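Local structure of uncharacterized protein Atu2773 (Agrobacterium tumefaciens, 2QV5) at residues Q19-W24 with G243-V248; L59-S64 with Q73-E78; E81-I86 with G155-D160. The protein is of unknown function but belongs to the divergent polysaccharide deacetylase family, so it may act on a carbohydrate substrate. All blocks are in the same frame, centred on the assembly; numbering follows the deposited sequence.

Contact 1 (Q19-W24 with G243-V248)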
loop_
_atom_site.group_PDB
_atom_site.type_symbol
_atom_site.label_atom_id
_atom_site.label_comp_id
_atom_site.label_asym_id
_atom_site.label_seq_id
_atom_site.Cartn_x
_atom_site.Cartn_y
_atom_site.Cartn_z
ATOM N N GLN A 19 -15.588 -1.006 3.599
ATOM C CA GLN A 19 -15.916 -2.295 4.210
ATOM C C GLN A 19 -14.754 -2.897 5.022
ATOM O O GLN A 19 -14.965 -3.454 6.098
ATOM C CB GLN A 19 -16.375 -3.264 3.112
ATOM C CG GLN A 19 -17.197 -4.421 3.620
ATOM C CD GLN A 19 -17.663 -5.359 2.520
ATOM O OE1 GLN A 19 -17.727 -4.984 1.344
ATOM N NE2 GLN A 19 -17.995 -6.595 2.901
ATOM N N TYR A 20 -13.532 -2.744 4.521
ATOM C CA TYR A 20 -12.352 -3.365 5.133
ATOM C C TYR A 20 -11.407 -2.357 5.774
ATOM O O TYR A 20 -10.262 -2.681 6.095
ATOM C CB TYR A 20 -11.612 -4.216 4.095
ATOM C CG TYR A 20 -12.558 -5.153 3.395
ATOM C CD1 TYR A 20 -13.262 -6.119 4.109
ATOM C CD2 TYR A 20 -12.765 -5.062 2.016
ATOM C CE1 TYR A 20 -14.161 -6.968 3.473
ATOM C CE2 TYR A 20 -13.654 -5.903 1.369
ATOM C CZ TYR A 20 -14.342 -6.858 2.098
ATOM O OH TYR A 20 -15.211 -7.699 1.451
ATOM N N ALA A 21 -11.885 -1.125 5.917
ATOM C CA ALA A 21 -11.154 -0.085 6.632
ATOM C C ALA A 21 -10.964 -0.445 8.107
ATOM O O ALA A 21 -11.870 -0.965 8.748
ATOM C CB ALA A 21 -11.898 1.228 6.510
ATOM N N ARG A 22 -9.780 -0.180 8.648
ATOM C CA ARG A 22 -9.632 -0.250 10.102
ATOM C C ARG A 22 -10.260 1.002 10.754
ATOM O O ARG A 22 -9.908 2.127 10.392
ATOM C CB ARG A 22 -8.170 -0.428 10.515
ATOM C CG ARG A 22 -7.980 -0.350 12.029
ATOM C CD ARG A 22 -6.541 -0.516 12.428
ATOM N NE ARG A 22 -6.416 -0.332 13.865
ATOM C CZ ARG A 22 -6.684 -1.263 14.778
ATOM N NH1 ARG A 22 -7.083 -2.484 14.417
ATOM N NH2 ARG A 22 -6.550 -0.967 16.066
ATOM N N PRO A 23 -11.195 0.805 11.707
ATOM C CA PRO A 23 -11.784 1.946 12.426
ATOM C C PRO A 23 -10.748 2.716 13.242
ATOM O O PRO A 23 -9.754 2.152 13.681
ATOM C CB PRO A 23 -12.817 1.305 13.364
ATOM C CG PRO A 23 -12.970 -0.080 12.925
ATOM C CD PRO A 23 -11.740 -0.482 12.174
ATOM N N TRP A 24 -10.973 4.013 13.411
ATOM C CA TRP A 24 -10.080 4.855 14.187
ATOM C C TRP A 24 -10.959 5.760 15.053
ATOM O O TRP A 24 -12.181 5.668 14.969
ATOM C CB TRP A 24 -9.131 5.644 13.261
ATOM C CG TRP A 24 -9.818 6.601 12.317
ATOM C CD1 TRP A 24 -10.541 6.284 11.192
ATOM C CD2 TRP A 24 -9.842 8.031 12.420
ATOM N NE1 TRP A 24 -11.019 7.432 10.600
ATOM C CE2 TRP A 24 -10.601 8.516 11.327
ATOM C CE3 TRP A 24 -9.291 8.951 13.328
ATOM C CZ2 TRP A 24 -10.832 9.889 11.120
ATOM C CZ3 TRP A 24 -9.525 10.319 13.123
ATOM C CH2 TRP A 24 -10.285 10.770 12.027
ATOM N N GLY A 243 -5.382 3.431 9.668
ATOM C CA GLY A 243 -5.289 2.756 8.360
ATOM C C GLY A 243 -5.190 3.760 7.220
ATOM O O GLY A 243 -5.674 4.892 7.343
ATOM N N VAL A 244 -4.546 3.356 6.124
ATOM C CA VAL A 244 -4.399 4.199 4.923
ATOM C C VAL A 244 -5.727 4.769 4.412
ATOM O O VAL A 244 -5.783 5.940 4.026
ATOM C CB VAL A 244 -3.644 3.450 3.788
ATOM C CG1 VAL A 244 -3.870 4.090 2.429
ATOM C CG2 VAL A 244 -2.168 3.457 4.089
ATOM N N SER A 245 -6.782 3.948 4.429
ATOM C CA SER A 245 -8.115 4.375 3.982
ATOM C C SER A 245 -8.632 5.611 4.711
ATOM O O SER A 245 -9.362 6.415 4.131
ATOM C CB SER A 245 -9.130 3.243 4.126
ATOM O OG SER A 245 -10.407 3.684 3.709
ATOM N N ALA A 246 -8.269 5.754 5.984
ATOM C CA ALA A 246 -8.709 6.931 6.773
ATOM C C ALA A 246 -8.134 8.239 6.213
ATOM O O ALA A 246 -8.726 9.311 6.385
ATOM C CB ALA A 246 -8.353 6.773 8.226
ATOM N N LEU A 247 -7.012 8.128 5.502
ATOM C CA LEU A 247 -6.283 9.298 5.011
ATOM C C LEU A 247 -6.488 9.603 3.540
ATOM O O LEU A 247 -6.417 10.760 3.136
ATOM C CB LEU A 247 -4.790 9.126 5.257
ATOM C CG LEU A 247 -4.297 9.043 6.689
ATOM C CD1 LEU A 247 -2.786 9.176 6.682
ATOM C CD2 LEU A 247 -4.938 10.120 7.530
ATOM N N VAL A 248 -6.722 8.570 2.738
ATOM C CA VAL A 248 -6.850 8.735 1.288
ATOM C C VAL A 248 -8.273 9.124 0.857
ATOM O O VAL A 248 -9.266 8.640 1.410
ATOM C CB VAL A 248 -6.374 7.475 0.545
ATOM C CG1 VAL A 248 -6.810 7.511 -0.904
ATOM C CG2 VAL A 248 -4.856 7.349 0.649
HETATM O O HOH W 1 -7.476 3.103 11.416
#
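Gly243 N donates to a water molecule at 2.7 Å from the water oxygen, and the same water is hydrogen-bonded to Arg22 O at 2.8 Å. The two chain segments share no direct hydrogen bond, so this water is the polar bridge between them, joining the loop backbone to the residue just ahead of the C-terminal helical turn. On the side of Trp24 the contact is apolar. Ala246 CB lies over the five-membered ring of the indole, 4.0 Å from its centroid and 28° off the normal, a CH-pi contact with the methyl displaced toward the NE1-CD1 bond: its nearest ring atom is Trp24 NE1, 3.6 Å from Ala246 CB. A chi1 of 62° sets Trp24 CG between its own backbone N and carbonyl carbon, which brings the indole to the helical turn. The ring is also engaged by Arg31 in a cation-pi interaction, while Trp24 O binds a glycerol probably left from crystallisation. Earlier in the loop, Ala21 CB lies near Ser245, a contact left doubtful by the two conformers of that serine, whose hydroxyl is hydrogen-bonded to Met17 O. Val244 O accepts two backbone bonds, from Leu247 N at 2.9 Å and from Val248 N at 3.1 Å, which close the helical turn; Ser245 and Ala246 point from it toward the loop. From the far side Val244 reaches Ala33, Val35 and Leu157, and Val248 reaches Leu157 and Ile214. A short C-terminal helix thus covers the N-terminal ends of the strands, with the N-terminal loop lying over it, an arrangement that closes one end of a parallel beta/alpha barrel like that of the polysaccharide deacetylases.

Contact 2 (L59-S64 with Q73-E78)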
loop_
_atom_site.group_PDB
_atom_site.type_symbol
_atom_site.label_atom_id
_atom_site.label_comp_id
_atom_site.label_asym_id
_atom_site.label_seq_id
_atom_site.Cartn_x
_atom_site.Cartn_y
_atom_site.Cartn_z
ATOM N N LEU A 59 -0.737 -3.233 6.216
ATOM C CA LEU A 59 0.180 -4.213 5.615
ATOM C C LEU A 59 -0.019 -4.364 4.108
ATOM O O LEU A 59 -1.141 -4.519 3.630
ATOM C CB LEU A 59 0.077 -5.569 6.338
ATOM C CG LEU A 59 0.282 -5.537 7.868
ATOM C CD1 LEU A 59 0.036 -6.914 8.464
ATOM C CD2 LEU A 59 1.654 -5.044 8.268
ATOM N N GLY A 60 1.076 -4.304 3.356
ATOM C CA GLY A 60 1.028 -4.509 1.912
ATOM C C GLY A 60 1.393 -5.942 1.575
ATOM O O GLY A 60 2.432 -6.447 2.033
ATOM N N PHE A 61 0.529 -6.605 0.808
ATOM C CA PHE A 61 0.734 -8.013 0.455
ATOM C C PHE A 61 1.266 -8.095 -0.966
ATOM O O PHE A 61 0.712 -7.483 -1.869
ATOM C CB PHE A 61 -0.581 -8.797 0.582
ATOM C CG PHE A 61 -0.865 -9.243 1.976
ATOM C CD1 PHE A 61 -1.010 -8.315 3.004
ATOM C CD2 PHE A 61 -0.950 -10.588 2.276
ATOM C CE1 PHE A 61 -1.241 -8.710 4.306
ATOM C CE2 PHE A 61 -1.190 -10.991 3.574
ATOM C CZ PHE A 61 -1.343 -10.046 4.595
ATOM N N ALA A 62 2.351 -8.840 -1.152
ATOM C CA ALA A 62 2.960 -8.968 -2.468
ATOM C C ALA A 62 2.146 -9.949 -3.283
ATOM O O ALA A 62 1.883 -11.064 -2.835
ATOM C CB ALA A 62 4.370 -9.446 -2.341
ATOM N N ALA A 63 1.746 -9.543 -4.484
ATOM C CA ALA A 63 0.880 -10.395 -5.314
ATOM C C ALA A 63 1.592 -11.696 -5.708
ATOM O O ALA A 63 0.971 -12.747 -5.759
ATOM C CB ALA A 63 0.400 -9.642 -6.536
ATOM N N SER A 64 2.903 -11.613 -5.938
ATOM C CA SER A 64 3.739 -12.784 -6.245
ATOM C C SER A 64 4.182 -13.593 -5.013
ATOM O O SER A 64 4.999 -14.511 -5.139
ATOM C CB SER A 64 4.980 -12.340 -7.024
ATOM O OG SER A 64 5.743 -11.416 -6.261
ATOM N N GLN A 73 -5.285 -14.050 6.686
ATOM C CA GLN A 73 -6.109 -14.401 7.847
ATOM C C GLN A 73 -5.478 -13.979 9.175
ATOM O O GLN A 73 -6.191 -13.504 10.050
ATOM C CB GLN A 73 -6.413 -15.909 7.865
ATOM C CG GLN A 73 -7.301 -16.390 6.713
ATOM C CD GLN A 73 -7.334 -17.917 6.573
ATOM O OE1 GLN A 73 -7.042 -18.656 7.518
ATOM N NE2 GLN A 73 -7.697 -18.388 5.387
ATOM N N ASP A 74 -4.159 -14.149 9.313
ATOM C CA ASP A 74 -3.417 -13.696 10.489
ATOM C C ASP A 74 -3.496 -12.177 10.644
ATOM O O ASP A 74 -3.783 -11.677 11.731
ATOM C CB ASP A 74 -1.935 -14.117 10.420
ATOM C CG ASP A 74 -1.722 -15.620 10.618
ATOM O OD1 ASP A 74 -2.701 -16.401 10.628
ATOM O OD2 ASP A 74 -0.547 -16.023 10.760
ATOM N N ALA A 75 -3.275 -11.451 9.556
ATOM C CA ALA A 75 -3.307 -9.977 9.608
ATOM C C ALA A 75 -4.683 -9.436 9.992
ATOM O O ALA A 75 -4.790 -8.592 10.888
ATOM C CB ALA A 75 -2.847 -9.391 8.292
ATOM N N ARG A 76 -5.731 -9.964 9.353
ATOM C CA ARG A 76 -7.105 -9.527 9.610
ATOM C C ARG A 76 -7.610 -9.951 10.988
ATOM O O ARG A 76 -8.416 -9.250 11.595
ATOM C CB ARG A 76 -8.056 -10.012 8.517
ATOM C CG ARG A 76 -7.792 -9.390 7.145
ATOM C CD ARG A 76 -8.044 -7.896 7.182
ATOM N NE ARG A 76 -9.460 -7.577 7.340
ATOM C CZ ARG A 76 -9.925 -6.358 7.591
ATOM N NH1 ARG A 76 -9.086 -5.337 7.723
ATOM N NH2 ARG A 76 -11.231 -6.163 7.711
ATOM N N ARG A 77 -7.119 -11.086 11.482
ATOM C CA ARG A 77 -7.430 -11.531 12.840
ATOM C C ARG A 77 -6.944 -10.511 13.858
ATOM O O ARG A 77 -7.676 -10.163 14.781
ATOM C CB ARG A 77 -6.815 -12.901 13.140
ATOM C CG ARG A 77 -6.967 -13.313 14.575
ATOM C CD ARG A 77 -6.677 -14.780 14.857
ATOM N NE ARG A 77 -6.482 -14.927 16.299
ATOM C CZ ARG A 77 -7.465 -14.944 17.199
ATOM N NH1 ARG A 77 -7.167 -15.039 18.483
ATOM N NH2 ARG A 77 -8.743 -14.869 16.826
ATOM N N GLU A 78 -5.716 -10.030 13.663
ATOM C CA GLU A 78 -5.131 -8.997 14.516
ATOM C C GLU A 78 -5.773 -7.610 14.315
ATOM O O GLU A 78 -5.652 -6.749 15.177
ATOM C CB GLU A 78 -3.600 -8.917 14.324
ATOM C CG GLU A 78 -2.824 -10.221 14.588
ATOM C CD GLU A 78 -3.069 -10.826 15.970
ATOM O OE1 GLU A 78 -3.164 -10.071 16.965
ATOM O OE2 GLU A 78 -3.154 -12.072 16.064
#
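The apolar contact converges on one methyl group, Ala75 CB, which meets both Leu59 and Phe61. Leu59 CD1 approaches it to 3.8 Å, methyl against methyl, and Phe61 CZ comes to 4.0 Å. Leu59 and Phe61 are two residues apart on strand 58-62, hence on the same face, and both direct their side chains at the helix. The small alanine lets the two elements come close, with 7.8 Å between Leu59 CA and Ala75 CA. Ile50 of helix 43-52 touches Leu59 and Ala75, and Ile82 touches Phe61 and Ala75, so the methyl is enclosed by neighbouring elements as well.

The aromatic part of the contact is made by an edge. Ala75 CB lies near the plane of the Phe61 ring, beyond CZ, and so faces the rim of the ring at the atom farthest from the strand. With CG placed anti to its carbonyl carbon (chi1 -83°), the phenyl group leans back along the strand toward Leu59, whose carbonyl oxygen also lies in the ring plane at the edge, 3.8 Å from Phe61 CD1. The contact packs the helix of a beta-alpha-beta crossover on its sheet: strand 58-62, helix 68-78 and strand 82-88 form the unit, the two strands being parallel neighbours.

Polar bonds do not join the two segments: strand 58-62 pairs through Leu59 and Phe61 with Leu83, and the helix carries its own backbone bonds, Arg77 N to Gln73 O at 3.0 Å and Glu78 N to Asp74 O at 3.2 Å. Arg76 NH1 is hydrogen-bonded to His80 O, tying the helix to the residues leading into strand 82-88.

Contact 3 (E81-I86 with G155-D160)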
loop_
_atom_site.group_PDB
_atom_site.type_symbol
_atom_site.label_atom_id
_atom_site.label_comp_id
_atom_site.label_asym_id
_atom_site.label_seq_id
_atom_site.Cartn_x
_atom_site.Cartn_y
_atom_site.Cartn_z
ATOM N N GLU A 81 -5.505 -3.198 8.627
ATOM C CA GLU A 81 -5.919 -2.883 7.254
ATOM C C GLU A 81 -4.871 -3.439 6.294
ATOM O O GLU A 81 -3.675 -3.421 6.578
ATOM C CB GLU A 81 -6.047 -1.378 7.042
ATOM C CG GLU A 81 -6.946 -1.005 5.876
ATOM C CD GLU A 81 -7.146 0.488 5.745
ATOM O OE1 GLU A 81 -7.772 1.080 6.659
ATOM O OE2 GLU A 81 -6.693 1.055 4.716
ATOM N N ILE A 82 -5.321 -3.945 5.151
ATOM C CA ILE A 82 -4.452 -4.617 4.177
ATOM C C ILE A 82 -4.507 -3.906 2.818
ATOM O O ILE A 82 -5.587 -3.492 2.408
ATOM C CB ILE A 82 -4.879 -6.121 4.040
ATOM C CG1 ILE A 82 -4.147 -7.005 5.052
ATOM C CG2 ILE A 82 -4.576 -6.700 2.661
ATOM C CD1 ILE A 82 -4.620 -6.919 6.457
ATOM N N LEU A 83 -3.367 -3.802 2.130
ATOM C CA LEU A 83 -3.303 -3.350 0.724
ATOM C C LEU A 83 -2.701 -4.450 -0.148
ATOM O O LEU A 83 -1.858 -5.225 0.320
ATOM C CB LEU A 83 -2.458 -2.086 0.592
ATOM C CG LEU A 83 -2.969 -0.810 1.267
ATOM C CD1 LEU A 83 -2.012 0.328 1.078
ATOM C CD2 LEU A 83 -4.334 -0.411 0.735
ATOM N N LEU A 84 -3.133 -4.519 -1.408
ATOM C CA LEU A 84 -2.531 -5.429 -2.380
ATOM C C LEU A 84 -1.449 -4.719 -3.201
ATOM O O LEU A 84 -1.727 -3.714 -3.829
ATOM C CB LEU A 84 -3.605 -5.954 -3.334
ATOM C CG LEU A 84 -3.166 -6.963 -4.399
ATOM C CD1 LEU A 84 -2.502 -8.207 -3.777
ATOM C CD2 LEU A 84 -4.370 -7.332 -5.216
ATOM N N GLN A 85 -0.228 -5.248 -3.207
ATOM C CA GLN A 85 0.841 -4.666 -4.039
ATOM C C GLN A 85 0.849 -5.258 -5.442
ATOM O O GLN A 85 1.019 -6.467 -5.611
ATOM C CB GLN A 85 2.214 -4.867 -3.420
ATOM C CG GLN A 85 2.503 -4.006 -2.238
ATOM C CD GLN A 85 3.781 -4.408 -1.520
ATOM O OE1 GLN A 85 3.854 -5.473 -0.914
ATOM N NE2 GLN A 85 4.789 -3.545 -1.578
ATOM N N ILE A 86 0.705 -4.396 -6.440
ATOM C CA ILE A 86 0.641 -4.808 -7.834
ATOM C C ILE A 86 1.977 -4.559 -8.532
ATOM O O ILE A 86 2.443 -3.423 -8.574
ATOM C CB ILE A 86 -0.486 -4.043 -8.570
ATOM C CG1 ILE A 86 -1.830 -4.290 -7.882
ATOM C CG2 ILE A 86 -0.555 -4.446 -10.044
ATOM C CD1 ILE A 86 -2.265 -5.735 -7.935
ATOM N N GLY A 155 -14.189 0.465 -6.249
ATOM C CA GLY A 155 -14.284 1.029 -4.911
ATOM C C GLY A 155 -13.013 0.876 -4.096
ATOM O O GLY A 155 -13.059 0.863 -2.864
ATOM N N LEU A 156 -11.880 0.763 -4.782
ATOM C CA LEU A 156 -10.585 0.622 -4.139
ATOM C C LEU A 156 -9.808 1.934 -4.221
ATOM O O LEU A 156 -9.965 2.708 -5.181
ATOM C CB LEU A 156 -9.758 -0.476 -4.833
ATOM C CG LEU A 156 -10.283 -1.914 -4.855
ATOM C CD1 LEU A 156 -9.651 -2.713 -6.003
ATOM C CD2 LEU A 156 -10.009 -2.581 -3.514
ATOM N N LEU A 157 -8.957 2.170 -3.223
ATOM C CA LEU A 157 -8.052 3.316 -3.242
ATOM C C LEU A 157 -6.763 2.917 -3.931
ATOM O O LEU A 157 -6.449 1.736 -3.994
ATOM C CB LEU A 157 -7.757 3.797 -1.816
ATOM C CG LEU A 157 -6.961 2.921 -0.836
ATOM C CD1 LEU A 157 -5.452 3.122 -0.951
ATOM C CD2 LEU A 157 -7.405 3.316 0.534
ATOM N N PHE A 158 -6.023 3.903 -4.435
ATOM C CA PHE A 158 -4.707 3.687 -5.058
ATOM C C PHE A 158 -3.655 4.452 -4.249
ATOM O O PHE A 158 -3.698 5.682 -4.147
ATOM C CB PHE A 158 -4.746 4.177 -6.523
ATOM C CG PHE A 158 -3.494 3.879 -7.320
ATOM C CD1 PHE A 158 -3.449 2.785 -8.178
ATOM C CD2 PHE A 158 -2.379 4.712 -7.245
ATOM C CE1 PHE A 158 -2.303 2.503 -8.926
ATOM C CE2 PHE A 158 -1.227 4.437 -7.979
ATOM C CZ PHE A 158 -1.189 3.337 -8.824
ATOM N N LEU A 159 -2.707 3.732 -3.670
ATOM C CA LEU A 159 -1.606 4.363 -2.959
ATOM C C LEU A 159 -0.355 4.294 -3.840
ATOM O O LEU A 159 0.111 3.220 -4.214
ATOM C CB LEU A 159 -1.383 3.691 -1.591
ATOM C CG LEU A 159 -0.222 4.243 -0.753
ATOM C CD1 LEU A 159 -0.514 5.650 -0.228
ATOM C CD2 LEU A 159 0.117 3.316 0.378
ATOM N N ASP A 160 0.166 5.453 -4.202
ATOM C CA ASP A 160 1.384 5.512 -4.992
ATOM C C ASP A 160 2.532 5.682 -3.998
ATOM O O ASP A 160 2.499 6.573 -3.142
ATOM C CB ASP A 160 1.269 6.677 -5.991
ATOM C CG ASP A 160 2.411 6.720 -7.016
ATOM O OD1 ASP A 160 3.599 6.601 -6.641
ATOM O OD2 ASP A 160 2.111 6.919 -8.214
#
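Strands 82-88 and 157-160 run in broadly the same sense but are steeply inclined to each other and are not adjacent in the sheet, and their closest alpha carbons, Leu83 CA and Leu159 CA, stand 8.7 Å apart, a spacing filled by side chains. Leu83 supplies all the touching atoms of its strand and uses its two methyls separately. CD1 meets Leu159 CD2 at 3.7 Å, while CD2 meets Leu157 CD1 at 4.1 Å. In both pairs the side chains cross at about a right angle, so the isobutyl group of Leu83 forks against two residues that lie on the same side of the opposing strand. The leucines of that strand get there by different rotations. Leu159 holds CG anti to the backbone N (chi1 179°), which carries CD2 out to Leu83 CD1; the CB of Leu157 starts off obliquely, and a chi1 of 67°, with CG between the backbone N and the carbonyl carbon, brings CD1 to Leu83. All three residues are buried, and the interaction is purely van der Waals.

Strand 128-131 lies between the two in the sheet and its Met130 touches Leu159; the leucines meet inside the curved sheet, in the barrel core. Just ahead of Leu83, the buried Glu81 carboxylate is satisfied by Thr127 OG1 and by backbone amides of Arg22 and Ser245. On the outer side, Ile86 and Leu156 pack on helix 109-120, while strand 58-62 flanks strand 82-88 through backbone hydrogen bonds.

Glu81 joins contact 1 to contact 3, whose centres are about 11 Å apart: Glu81 OE2 probably accepts from Ser245 N at 2.9 Å, and Glu81 OE1 from Arg22 N at 3.1 Å, so one buried carboxylate holds both segments of contact 1. Contacts 2 and 3, centres about 12 Å apart, share neighbouring strands, bonded from Leu83 N to Leu59 O at 2.8 Å; contact 2 packs a helix outside the sheet, contact 3 lies inside the barrel. Contact 1 encloses both in sequence. The glycerol, probably from crystallisation and about 3 Å from the Trp24 side chain, appears to lie near the strands' N-terminal ends; deacetylases of this fold generally bind substrate at the opposite ends.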